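Local structure of uncharacterized protein TP-0789 domain-containing protein (Desulfovibrio piger ATCC 29098, 4Z48) at residues Tyr133-Gln138 against Leu151-Lys156; Val167-Lys172 against Arg179-Asp184; Tyr13-Arg18 against Asp147-Glu152. The protein is of unknown function but, as a LolA-like family member with a signal sequence, may handle lipids or lipoproteins in the cell envelope. One frame throughout, in Å; residues are numbered along the deposited sequence.

Interaction 1 (Tyr133-Gln138 against Leu151-Lys156); sequences YDYLLQ and LERTPK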
loop_
_atom_site.group_PDB
_atom_site.type_symbol
_atom_site.label_atom_id
_atom_site.label_comp_id
_atom_site.label_asym_id
_atom_site.label_seq_id
_atom_site.Cartn_x
_atom_site.Cartn_y
_atom_site.Cartn_z
ATOM N N TYR A 133 -12.550 -4.200 -7.258
ATOM C CA TYR A 133 -12.013 -4.754 -8.505
ATOM C C TYR A 133 -12.752 -5.951 -9.086
ATOM O O TYR A 133 -13.427 -6.681 -8.388
ATOM C CB TYR A 133 -10.548 -5.228 -8.251
ATOM C CG TYR A 133 -9.655 -4.198 -7.601
ATOM C CD1 TYR A 133 -9.561 -4.100 -6.214
ATOM C CD2 TYR A 133 -8.896 -3.323 -8.370
ATOM C CE1 TYR A 133 -8.740 -3.144 -5.608
ATOM C CE2 TYR A 133 -8.066 -2.371 -7.778
ATOM C CZ TYR A 133 -8.011 -2.268 -6.396
ATOM O OH TYR A 133 -7.205 -1.323 -5.803
ATOM N N ASP A 134 -12.524 -6.186 -10.374
ATOM C CA ASP A 134 -12.879 -7.376 -11.142
ATOM C C ASP A 134 -11.603 -8.185 -11.290
ATOM O O ASP A 134 -10.551 -7.610 -11.551
ATOM C CB ASP A 134 -13.444 -6.981 -12.510
ATOM C CG ASP A 134 -14.784 -6.294 -12.405
ATOM O OD1 ASP A 134 -15.687 -6.856 -11.752
ATOM O OD2 ASP A 134 -14.914 -5.175 -12.927
ATOM N N TYR A 135 -11.680 -9.492 -11.134
ATOM C CA TYR A 135 -10.494 -10.341 -11.177
ATOM C C TYR A 135 -10.456 -11.274 -12.347
ATOM O O TYR A 135 -11.486 -11.625 -12.902
ATOM C CB TYR A 135 -10.388 -11.152 -9.873
ATOM C CG TYR A 135 -10.316 -10.258 -8.655
ATOM C CD1 TYR A 135 -9.116 -9.680 -8.266
ATOM C CD2 TYR A 135 -11.469 -9.904 -7.958
ATOM C CE1 TYR A 135 -9.054 -8.793 -7.196
ATOM C CE2 TYR A 135 -11.419 -9.033 -6.876
ATOM C CZ TYR A 135 -10.206 -8.479 -6.497
ATOM O OH TYR A 135 -10.123 -7.589 -5.457
ATOM N N LEU A 136 -9.252 -11.740 -12.667
ATOM C CA LEU A 136 -9.053 -12.797 -13.648
ATOM C C LEU A 136 -7.810 -13.652 -13.254
ATOM O O LEU A 136 -6.668 -13.186 -13.310
ATOM C CB LEU A 136 -8.951 -12.206 -15.057
ATOM C CG LEU A 136 -8.855 -13.134 -16.261
ATOM C CD1 LEU A 136 -10.120 -13.984 -16.434
ATOM C CD2 LEU A 136 -8.591 -12.307 -17.522
ATOM N N LEU A 137 -8.054 -14.882 -12.783
ATOM C CA LEU A 137 -6.975 -15.805 -12.461
ATOM C C LEU A 137 -6.410 -16.346 -13.804
ATOM O O LEU A 137 -7.111 -17.055 -14.516
ATOM C CB LEU A 137 -7.453 -16.948 -11.528
ATOM C CG LEU A 137 -6.399 -17.988 -11.161
ATOM C CD1 LEU A 137 -5.262 -17.357 -10.367
ATOM C CD2 LEU A 137 -7.001 -19.139 -10.373
ATOM N N GLN A 138 -5.158 -16.002 -14.123
ATOM C CA GLN A 138 -4.515 -16.319 -15.404
ATOM C C GLN A 138 -3.757 -17.614 -15.398
ATOM O O GLN A 138 -3.488 -18.173 -16.459
ATOM C CB GLN A 138 -3.581 -15.175 -15.841
ATOM C CG GLN A 138 -4.324 -13.882 -16.160
ATOM C CD GLN A 138 -5.069 -13.912 -17.480
ATOM O OE1 GLN A 138 -5.564 -14.950 -17.944
ATOM N NE2 GLN A 138 -5.128 -12.763 -18.122
ATOM N N LEU A 151 -2.607 -13.286 -10.914
ATOM C CA LEU A 151 -3.922 -12.702 -10.663
ATOM C C LEU A 151 -3.999 -11.311 -11.213
ATOM O O LEU A 151 -3.274 -10.421 -10.734
ATOM C CB LEU A 151 -4.215 -12.650 -9.131
ATOM C CG LEU A 151 -5.627 -12.147 -8.735
ATOM C CD1 LEU A 151 -6.724 -13.055 -9.314
ATOM C CD2 LEU A 151 -5.779 -12.088 -7.223
ATOM N N GLU A 152 -4.855 -11.109 -12.212
ATOM C CA GLU A 152 -5.080 -9.785 -12.769
ATOM C C GLU A 152 -6.255 -9.167 -12.066
ATOM O O GLU A 152 -7.255 -9.862 -11.823
ATOM C CB GLU A 152 -5.353 -9.835 -14.283
ATOM C CG GLU A 152 -4.170 -10.263 -15.135
ATOM C CD GLU A 152 -4.288 -9.984 -16.626
ATOM O OE1 GLU A 152 -5.218 -9.250 -17.039
ATOM O OE2 GLU A 152 -3.418 -10.475 -17.381
ATOM N N ARG A 153 -6.161 -7.882 -11.745
ATOM C CA ARG A 153 -7.290 -7.169 -11.157
ATOM C C ARG A 153 -7.464 -5.843 -11.890
ATOM O O ARG A 153 -6.485 -5.196 -12.219
ATOM C CB ARG A 153 -7.178 -7.021 -9.629
ATOM C CG ARG A 153 -6.273 -5.948 -9.097
ATOM C CD ARG A 153 -6.377 -5.882 -7.598
ATOM N NE ARG A 153 -5.472 -4.866 -7.077
ATOM C CZ ARG A 153 -5.225 -4.667 -5.789
ATOM N NH1 ARG A 153 -5.793 -5.439 -4.869
ATOM N NH2 ARG A 153 -4.382 -3.718 -5.410
ATOM N N THR A 154 -8.706 -5.524 -12.247
ATOM C CA THR A 154 -9.077 -4.322 -12.980
ATOM C C THR A 154 -9.997 -3.523 -12.075
ATOM O O THR A 154 -10.936 -4.102 -11.529
ATOM C CB THR A 154 -9.736 -4.707 -14.336
ATOM O OG1 THR A 154 -8.835 -5.513 -15.078
ATOM C CG2 THR A 154 -10.061 -3.509 -15.193
ATOM N N PRO A 155 -9.797 -2.200 -11.915
ATOM C CA PRO A 155 -10.716 -1.446 -11.066
ATOM C C PRO A 155 -12.108 -1.423 -11.671
ATOM O O PRO A 155 -12.268 -1.315 -12.900
ATOM C CB PRO A 155 -10.101 -0.039 -11.024
ATOM C CG PRO A 155 -9.294 0.066 -12.283
ATOM C CD PRO A 155 -8.740 -1.331 -12.473
ATOM N N LYS A 156 -13.113 -1.563 -10.810
ATOM C CA LYS A 156 -14.520 -1.471 -11.223
ATOM C C LYS A 156 -14.795 -0.077 -11.773
ATOM O O LYS A 156 -14.161 0.895 -11.338
ATOM C CB LYS A 156 -15.442 -1.752 -10.027
ATOM C CG LYS A 156 -15.429 -3.204 -9.603
ATOM C CD LYS A 156 -16.578 -3.533 -8.690
ATOM C CE LYS A 156 -16.616 -5.014 -8.378
ATOM N NZ LYS A 156 -17.550 -5.288 -7.259
HETATM O O HOH W 1 -13.162 -3.979 -14.524
HETATM O O HOH W 2 -8.980 -8.292 -14.115
HETATM O O HOH W 3 -7.688 -7.429 -4.317
#
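The guanidinium of R153 lies flat on the phenol ring of Y133, the two planes only 3° apart and their centres separated by 4.1 Å. The stack combines a cation-pi contact with a CH-pi contact: R153 CD sits over the ring centre, 3.6 Å from the centroid, and the charged end reaches on toward the hydroxyl. The chain gets there because R153 CG stands between the backbone N and the carbonyl carbon (chi1 79°), after which it runs straight to NE. Y135 lies alongside R153, its CE1 against R153 CB at 3.5 Å. A water joins Y135 OH to R153 NH1. V130 O also bonds Y135 OH, while L127 O holds R153 NH1 and Q166 OE1 holds R153 NE, which together help fix the guanidinium.

Polar contacts also lie on the face that carries D134, L136, E152 and T154, and beside it. Q138 NE2 donates to E152 OE2 at 3.0 Å, approaching from above the carboxylate plane. Another water links D134 OD2 to the carbonyl of P155, and the aliphatic chain of K156 passes crosswise beside the D134 carboxylate, CG 3.9 Å from D134 OD2.

Backbone bonds pair D134 with T154 and L136 with E152 in both directions; D134 N to T154 O measures 2.9 Å. The alternation with non-hydrogen-bonded pairs marks antiparallel pairing, and strands 133-143 and 146-155, joined by only a short turn, form a beta hairpin.

Interaction 2 (Val167-Lys172 against Arg179-Asp184); sequences VQWVRK and RADYYD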
loop_
_atom_site.group_PDB
_atom_site.type_symbol
_atom_site.label_atom_id
_atom_site.label_comp_id
_atom_site.label_asym_id
_atom_site.label_seq_id
_atom_site.Cartn_x
_atom_site.Cartn_y
_atom_site.Cartn_z
ATOM N N VAL A 167 -1.350 -6.616 -12.711
ATOM C CA VAL A 167 -1.008 -8.041 -12.808
ATOM C C VAL A 167 -0.225 -8.363 -11.560
ATOM O O VAL A 167 0.761 -7.680 -11.242
ATOM C CB VAL A 167 -0.256 -8.435 -14.106
ATOM C CG1 VAL A 167 0.023 -9.939 -14.141
ATOM C CG2 VAL A 167 -1.050 -8.012 -15.331
ATOM N N GLN A 168 -0.708 -9.340 -10.796
ATOM C CA GLN A 168 -0.058 -9.704 -9.539
ATOM C C GLN A 168 0.421 -11.152 -9.527
ATOM O O GLN A 168 -0.336 -12.044 -9.896
ATOM C CB GLN A 168 -1.039 -9.513 -8.369
ATOM C CG GLN A 168 -1.799 -8.218 -8.414
ATOM C CD GLN A 168 -2.940 -8.191 -7.451
ATOM O OE1 GLN A 168 -2.965 -7.358 -6.547
ATOM N NE2 GLN A 168 -3.940 -9.043 -7.669
ATOM N N TRP A 169 1.681 -11.377 -9.120
ATOM C CA TRP A 169 2.229 -12.719 -8.909
ATOM C C TRP A 169 2.106 -12.968 -7.424
ATOM O O TRP A 169 2.788 -12.308 -6.647
ATOM C CB TRP A 169 3.683 -12.808 -9.411
ATOM C CG TRP A 169 3.776 -12.909 -10.899
ATOM C CD1 TRP A 169 3.925 -14.051 -11.635
ATOM C CD2 TRP A 169 3.657 -11.836 -11.838
ATOM N NE1 TRP A 169 3.951 -13.745 -12.978
ATOM C CE2 TRP A 169 3.764 -12.397 -13.132
ATOM C CE3 TRP A 169 3.473 -10.444 -11.715
ATOM C CZ2 TRP A 169 3.731 -11.617 -14.291
ATOM C CZ3 TRP A 169 3.431 -9.671 -12.867
ATOM C CH2 TRP A 169 3.563 -10.251 -14.136
ATOM N N VAL A 170 1.236 -13.920 -7.014
ATOM C CA VAL A 170 0.923 -14.184 -5.604
ATOM C C VAL A 170 1.502 -15.529 -5.146
ATOM O O VAL A 170 1.207 -16.559 -5.738
ATOM C CB VAL A 170 -0.620 -14.124 -5.388
ATOM C CG1 VAL A 170 -0.995 -14.399 -3.928
ATOM C CG2 VAL A 170 -1.200 -12.782 -5.859
ATOM N N ARG A 171 2.303 -15.515 -4.060
ATOM C CA ARG A 171 2.895 -16.746 -3.513
ATOM C C ARG A 171 1.819 -17.695 -3.087
ATOM O O ARG A 171 0.906 -17.294 -2.362
ATOM C CB ARG A 171 3.799 -16.448 -2.320
ATOM C CG ARG A 171 4.970 -15.555 -2.638
ATOM C CD ARG A 171 5.569 -15.084 -1.348
ATOM N NE ARG A 171 6.947 -14.608 -1.489
ATOM C CZ ARG A 171 8.023 -15.375 -1.329
ATOM N NH1 ARG A 171 7.890 -16.669 -1.045
ATOM N NH2 ARG A 171 9.238 -14.858 -1.467
ATOM N N LYS A 172 1.881 -18.950 -3.586
ATOM C CA LYS A 172 0.873 -19.957 -3.267
ATOM C C LYS A 172 0.861 -20.316 -1.777
ATOM O O LYS A 172 -0.204 -20.555 -1.214
ATOM C CB LYS A 172 1.078 -21.229 -4.117
ATOM C CG LYS A 172 0.809 -20.993 -5.596
ATOM C CD LYS A 172 -0.000 -22.131 -6.235
ATOM C CE LYS A 172 0.754 -23.419 -6.427
ATOM N NZ LYS A 172 -0.181 -24.501 -6.838
ATOM N N ARG A 179 5.405 -10.016 -6.784
ATOM C CA ARG A 179 5.652 -9.021 -7.803
ATOM C C ARG A 179 4.308 -8.509 -8.318
ATOM O O ARG A 179 3.284 -9.222 -8.237
ATOM C CB ARG A 179 6.500 -9.685 -8.933
ATOM C CG ARG A 179 6.588 -8.970 -10.287
ATOM C CD ARG A 179 7.557 -9.645 -11.257
ATOM N NE ARG A 179 7.037 -10.913 -11.793
ATOM C CZ ARG A 179 7.485 -11.513 -12.895
ATOM N NH1 ARG A 179 8.463 -10.968 -13.609
ATOM N NH2 ARG A 179 6.957 -12.662 -13.294
ATOM N N ALA A 180 4.292 -7.275 -8.823
ATOM C CA ALA A 180 3.100 -6.741 -9.487
ATOM C C ALA A 180 3.480 -5.694 -10.526
ATOM O O ALA A 180 4.454 -4.943 -10.360
ATOM C CB ALA A 180 2.084 -6.183 -8.505
ATOM N N ASP A 181 2.759 -5.723 -11.643
ATOM C CA ASP A 181 2.909 -4.767 -12.733
ATOM C C ASP A 181 1.681 -3.921 -12.776
ATOM O O ASP A 181 0.583 -4.468 -12.759
ATOM C CB ASP A 181 3.147 -5.461 -14.069
ATOM C CG ASP A 181 4.521 -6.092 -14.232
ATOM O OD1 ASP A 181 5.416 -5.782 -13.431
ATOM O OD2 ASP A 181 4.693 -6.906 -15.170
ATOM N N TYR A 182 1.850 -2.577 -12.798
ATOM C CA TYR A 182 0.755 -1.602 -12.832
ATOM C C TYR A 182 0.727 -0.906 -14.170
ATOM O O TYR A 182 1.776 -0.501 -14.681
ATOM C CB TYR A 182 0.884 -0.543 -11.705
ATOM C CG TYR A 182 0.610 -0.975 -10.276
ATOM C CD1 TYR A 182 0.473 -2.323 -9.939
ATOM C CD2 TYR A 182 0.605 -0.045 -9.240
ATOM C CE1 TYR A 182 0.272 -2.721 -8.613
ATOM C CE2 TYR A 182 0.375 -0.426 -7.920
ATOM C CZ TYR A 182 0.228 -1.764 -7.606
ATOM O OH TYR A 182 0.030 -2.114 -6.290
ATOM N N TYR A 183 -0.488 -0.760 -14.734
ATOM C CA TYR A 183 -0.715 -0.167 -16.035
ATOM C C TYR A 183 -1.543 1.109 -15.913
ATOM O O TYR A 183 -2.463 1.167 -15.097
ATOM C CB TYR A 183 -1.389 -1.197 -16.947
ATOM C CG TYR A 183 -0.454 -2.346 -17.271
ATOM C CD1 TYR A 183 -0.377 -3.470 -16.440
ATOM C CD2 TYR A 183 0.414 -2.277 -18.356
ATOM C CE1 TYR A 183 0.496 -4.524 -16.729
ATOM C CE2 TYR A 183 1.291 -3.322 -18.650
ATOM C CZ TYR A 183 1.354 -4.425 -17.815
ATOM O OH TYR A 183 2.251 -5.422 -18.108
ATOM N N ASP A 184 -1.198 2.127 -16.709
ATOM C CA ASP A 184 -1.876 3.423 -16.684
ATOM C C ASP A 184 -3.123 3.382 -17.600
ATOM O O ASP A 184 -3.394 2.340 -18.221
ATOM C CB ASP A 184 -0.914 4.595 -17.049
ATOM C CG ASP A 184 -0.367 4.678 -18.476
ATOM O OD1 ASP A 184 -0.880 3.948 -19.363
ATOM O OD2 ASP A 184 0.570 5.488 -18.711
HETATM O O HOH W 4 -0.952 -5.140 -6.601
#
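R179 reaches across to W169 and sets the edge of its guanidinium over one face of the indole. The planes are 51° apart, so this is a tilted cation-pi contact and not a flat stack. R179 CZ lies 3.9 Å from the centroid of the six-membered ring, close to its normal, while NH2 dips nearest, 3.2 Å from W169 CE2. A bend in the arginine at chi3 (73°) turns the guanidinium back over the ring after CG has passed W169 CE3. NE1 and NH2 are both donors and do not bond to each other; the indole N-H is instead used by E141, on strand 133-143.

D181 approaches the far end of the same indole. Its OD2 comes within 3.7 Å of W169 CH2, with the carboxylate turned 70° from the ring. Further along this face, V167 CG2 meets Y183 CE1 obliquely at 4.1 Å.

On the face of Q168 and A180 the direct contact is slight: the methyl of A180 packs near the Q168 chain. A water donates to Q168 OE1 and also hydrogen-bonds Y182 OH, and R177 NH2 bonds the same Q168 oxygen. Between the faces, V167 and D181 exchange two backbone bonds, the shorter being D181 N to V167 O at 2.8 Å. W169 N also binds R179 O at 2.8 Å, but the return bond from R179 N to W169 O is weak at 3.5 Å.

The chemistry implies that the arginine's charge rests over the indole's pi surface. E141, which takes the indole N-H and also touches R179, probably helps balance that charge, with D181 more distant.

Interaction 3 (Tyr13-Arg18 against Asp147-Glu152); sequences YDLAVR and DCYILE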
loop_
_atom_site.group_PDB
_atom_site.type_symbol
_atom_site.label_atom_id
_atom_site.label_comp_id
_atom_site.label_asym_id
_atom_site.label_seq_id
_atom_site.Cartn_x
_atom_site.Cartn_y
_atom_site.Cartn_z
ATOM N N TYR A 13 -11.594 -13.867 -7.945
ATOM C CA TYR A 13 -12.224 -13.205 -6.791
ATOM C C TYR A 13 -12.001 -14.035 -5.513
ATOM O O TYR A 13 -11.691 -13.446 -4.479
ATOM C CB TYR A 13 -13.726 -12.943 -7.044
ATOM C CG TYR A 13 -14.504 -12.449 -5.844
ATOM C CD1 TYR A 13 -14.627 -11.091 -5.581
ATOM C CD2 TYR A 13 -15.172 -13.342 -5.004
ATOM C CE1 TYR A 13 -15.360 -10.630 -4.485
ATOM C CE2 TYR A 13 -15.905 -12.896 -3.909
ATOM C CZ TYR A 13 -15.999 -11.539 -3.654
ATOM O OH TYR A 13 -16.729 -11.110 -2.573
ATOM N N ASP A 14 -12.170 -15.380 -5.588
ATOM C CA ASP A 14 -12.013 -16.272 -4.441
ATOM C C ASP A 14 -10.576 -16.190 -3.860
ATOM O O ASP A 14 -10.410 -16.142 -2.635
ATOM C CB ASP A 14 -12.427 -17.697 -4.798
ATOM C CG ASP A 14 -13.947 -17.810 -4.942
ATOM O OD1 ASP A 14 -14.655 -16.860 -4.539
ATOM O OD2 ASP A 14 -14.416 -18.832 -5.453
ATOM N N LEU A 15 -9.561 -16.103 -4.741
ATOM C CA LEU A 15 -8.168 -15.923 -4.341
ATOM C C LEU A 15 -7.975 -14.580 -3.647
ATOM O O LEU A 15 -7.386 -14.545 -2.560
ATOM C CB LEU A 15 -7.207 -16.042 -5.537
ATOM C CG LEU A 15 -5.728 -15.792 -5.239
ATOM C CD1 LEU A 15 -5.171 -16.850 -4.294
ATOM C CD2 LEU A 15 -4.936 -15.727 -6.503
ATOM N N ALA A 16 -8.491 -13.482 -4.255
ATOM C CA ALA A 16 -8.416 -12.142 -3.681
ATOM C C ALA A 16 -8.986 -12.127 -2.245
ATOM O O ALA A 16 -8.402 -11.491 -1.386
ATOM C CB ALA A 16 -9.152 -11.147 -4.570
ATOM N N VAL A 17 -10.073 -12.881 -1.991
ATOM C CA VAL A 17 -10.737 -13.005 -0.687
ATOM C C VAL A 17 -9.785 -13.696 0.315
ATOM O O VAL A 17 -9.629 -13.199 1.429
ATOM C CB VAL A 17 -12.106 -13.749 -0.794
ATOM C CG1 VAL A 17 -12.635 -14.195 0.571
ATOM C CG2 VAL A 17 -13.146 -12.897 -1.519
ATOM N N ARG A 18 -9.171 -14.824 -0.089
ATOM C CA ARG A 18 -8.197 -15.575 0.731
ATOM C C ARG A 18 -7.008 -14.686 1.104
ATOM O O ARG A 18 -6.555 -14.706 2.256
ATOM C CB ARG A 18 -7.697 -16.839 0.005
ATOM C CG ARG A 18 -8.730 -17.954 -0.106
ATOM C CD ARG A 18 -8.067 -19.312 -0.260
ATOM N NE ARG A 18 -7.444 -19.508 -1.571
ATOM C CZ ARG A 18 -6.248 -20.064 -1.769
ATOM N NH1 ARG A 18 -5.520 -20.484 -0.737
ATOM N NH2 ARG A 18 -5.773 -20.209 -3.002
ATOM N N ASP A 147 6.670 -20.754 -6.511
ATOM C CA ASP A 147 5.392 -21.006 -7.192
ATOM C C ASP A 147 4.388 -19.914 -6.880
ATOM O O ASP A 147 4.123 -19.649 -5.700
ATOM C CB ASP A 147 4.800 -22.373 -6.809
ATOM C CG ASP A 147 5.638 -23.530 -7.299
ATOM O OD1 ASP A 147 6.077 -23.487 -8.477
ATOM O OD2 ASP A 147 5.884 -24.464 -6.498
ATOM N N CYS A 148 3.794 -19.317 -7.932
ATOM C CA CYS A 148 2.849 -18.217 -7.796
ATOM C C CYS A 148 1.577 -18.436 -8.576
ATOM O O CYS A 148 1.616 -19.043 -9.627
ATOM C CB CYS A 148 3.483 -16.903 -8.267
ATOM S SG CYS A 148 4.866 -16.310 -7.270
ATOM N N TYR A 149 0.497 -17.797 -8.137
ATOM C CA TYR A 149 -0.731 -17.591 -8.918
ATOM C C TYR A 149 -0.506 -16.280 -9.698
ATOM O O TYR A 149 0.121 -15.367 -9.146
ATOM C CB TYR A 149 -1.944 -17.391 -8.000
ATOM C CG TYR A 149 -2.320 -18.519 -7.088
ATOM C CD1 TYR A 149 -2.990 -19.634 -7.575
ATOM C CD2 TYR A 149 -2.132 -18.419 -5.710
ATOM C CE1 TYR A 149 -3.405 -20.656 -6.728
ATOM C CE2 TYR A 149 -2.528 -19.447 -4.851
ATOM C CZ TYR A 149 -3.184 -20.554 -5.366
ATOM O OH TYR A 149 -3.598 -21.584 -4.547
ATOM N N ILE A 150 -0.999 -16.182 -10.931
ATOM C CA ILE A 150 -1.001 -14.963 -11.725
ATOM C C ILE A 150 -2.438 -14.429 -11.606
ATOM O O ILE A 150 -3.380 -15.069 -12.086
ATOM C CB ILE A 150 -0.523 -15.129 -13.199
ATOM C CG1 ILE A 150 0.848 -15.873 -13.299
ATOM C CG2 ILE A 150 -0.477 -13.733 -13.900
ATOM C CD1 ILE A 150 1.049 -16.605 -14.631
ATOM N N LEU A 151 -2.607 -13.286 -10.914
ATOM C CA LEU A 151 -3.922 -12.702 -10.663
ATOM C C LEU A 151 -3.999 -11.311 -11.213
ATOM O O LEU A 151 -3.274 -10.421 -10.734
ATOM C CB LEU A 151 -4.215 -12.650 -9.131
ATOM C CG LEU A 151 -5.627 -12.147 -8.735
ATOM C CD1 LEU A 151 -6.724 -13.055 -9.314
ATOM C CD2 LEU A 151 -5.779 -12.088 -7.223
ATOM N N GLU A 152 -4.855 -11.109 -12.212
ATOM C CA GLU A 152 -5.080 -9.785 -12.769
ATOM C C GLU A 152 -6.255 -9.167 -12.066
ATOM O O GLU A 152 -7.255 -9.862 -11.823
ATOM C CB GLU A 152 -5.353 -9.835 -14.283
ATOM C CG GLU A 152 -4.170 -10.263 -15.135
ATOM C CD GLU A 152 -4.288 -9.984 -16.626
ATOM O OE1 GLU A 152 -5.218 -9.250 -17.039
ATOM O OE2 GLU A 152 -3.418 -10.475 -17.381
HETATM O O HOH W 5 -3.010 -21.718 -1.888
#
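L15 extends from the helix into the angle between Y149 and L151, and its two methyl branches divide the work. CD1 lies over one face of the Y149 ring, 4.1 Å from the centroid, making a CH-pi contact, and touches the ring carbon CD2 at 3.7 Å. CD2 of L15 instead meets Y149 CB and the CD2 methyl of L151, the latter at 3.8 Å; the two leucine side chains run antiparallel alongside one another. With CG anti to the backbone N, L15 is directed off the helix so that its fork straddles this junction. A16 adds its methyl group at the margin, 4.4 Å from L151 CD2.

One turn further along the helix, R18 supplies the polar part of the contact. Its NH2 donates to Y149 OH at 3.0 Å, with a bent angle of 145°. The hydroxyl lies near the guanidinium plane, but the guanidinium and phenol planes are almost perpendicular, 88° apart, so the arginine meets the hydroxyl end without stacking on the ring. A water completes the link: it accepts from R18 NH1 and bonds to Y149 OH at 2.7 Å. The tyrosine is thus held by apolar packing along its ring and by polar partners at its tip.

The surroundings set both partners. Bonds from V17 N to Y13 O and from R18 N to D14 O maintain the helix, whose Y13 and A16 side chains also pack on Y135 of strand 133-143. On the sheet side, Y149 pairs through its backbone with V170, and its side chain touches E140 and K172. The segments run at 104°, nearly crosswise: helix 8-20 lies across strands 133-143 and 146-155 of the antiparallel sheet, consistent with a LolA-like fold, in which helices pack on a curved beta-sheet.

Strand 146-155 connects the three contacts, whose centres lie only about 9 to 10 Å apart on one side of the chain's centre. It pairs with strand 133-143 in interaction 1 and receives helix 8-20 in interaction 3; these two share L151 and E152. Interaction 2 belongs to the following hairpin, strands 163-171 and 177-184, and probable backbone bonds from L151 N to Q168 O and from Y149 N to V170 O join the hairpins side by side. Interactions 1 and 2 follow in series along the chain, whereas interaction 3 bridges 128 intervening residues. Two neighbouring hairpins thus build this end of the beta structure, and the N-terminal helix packs against it from afar in sequence.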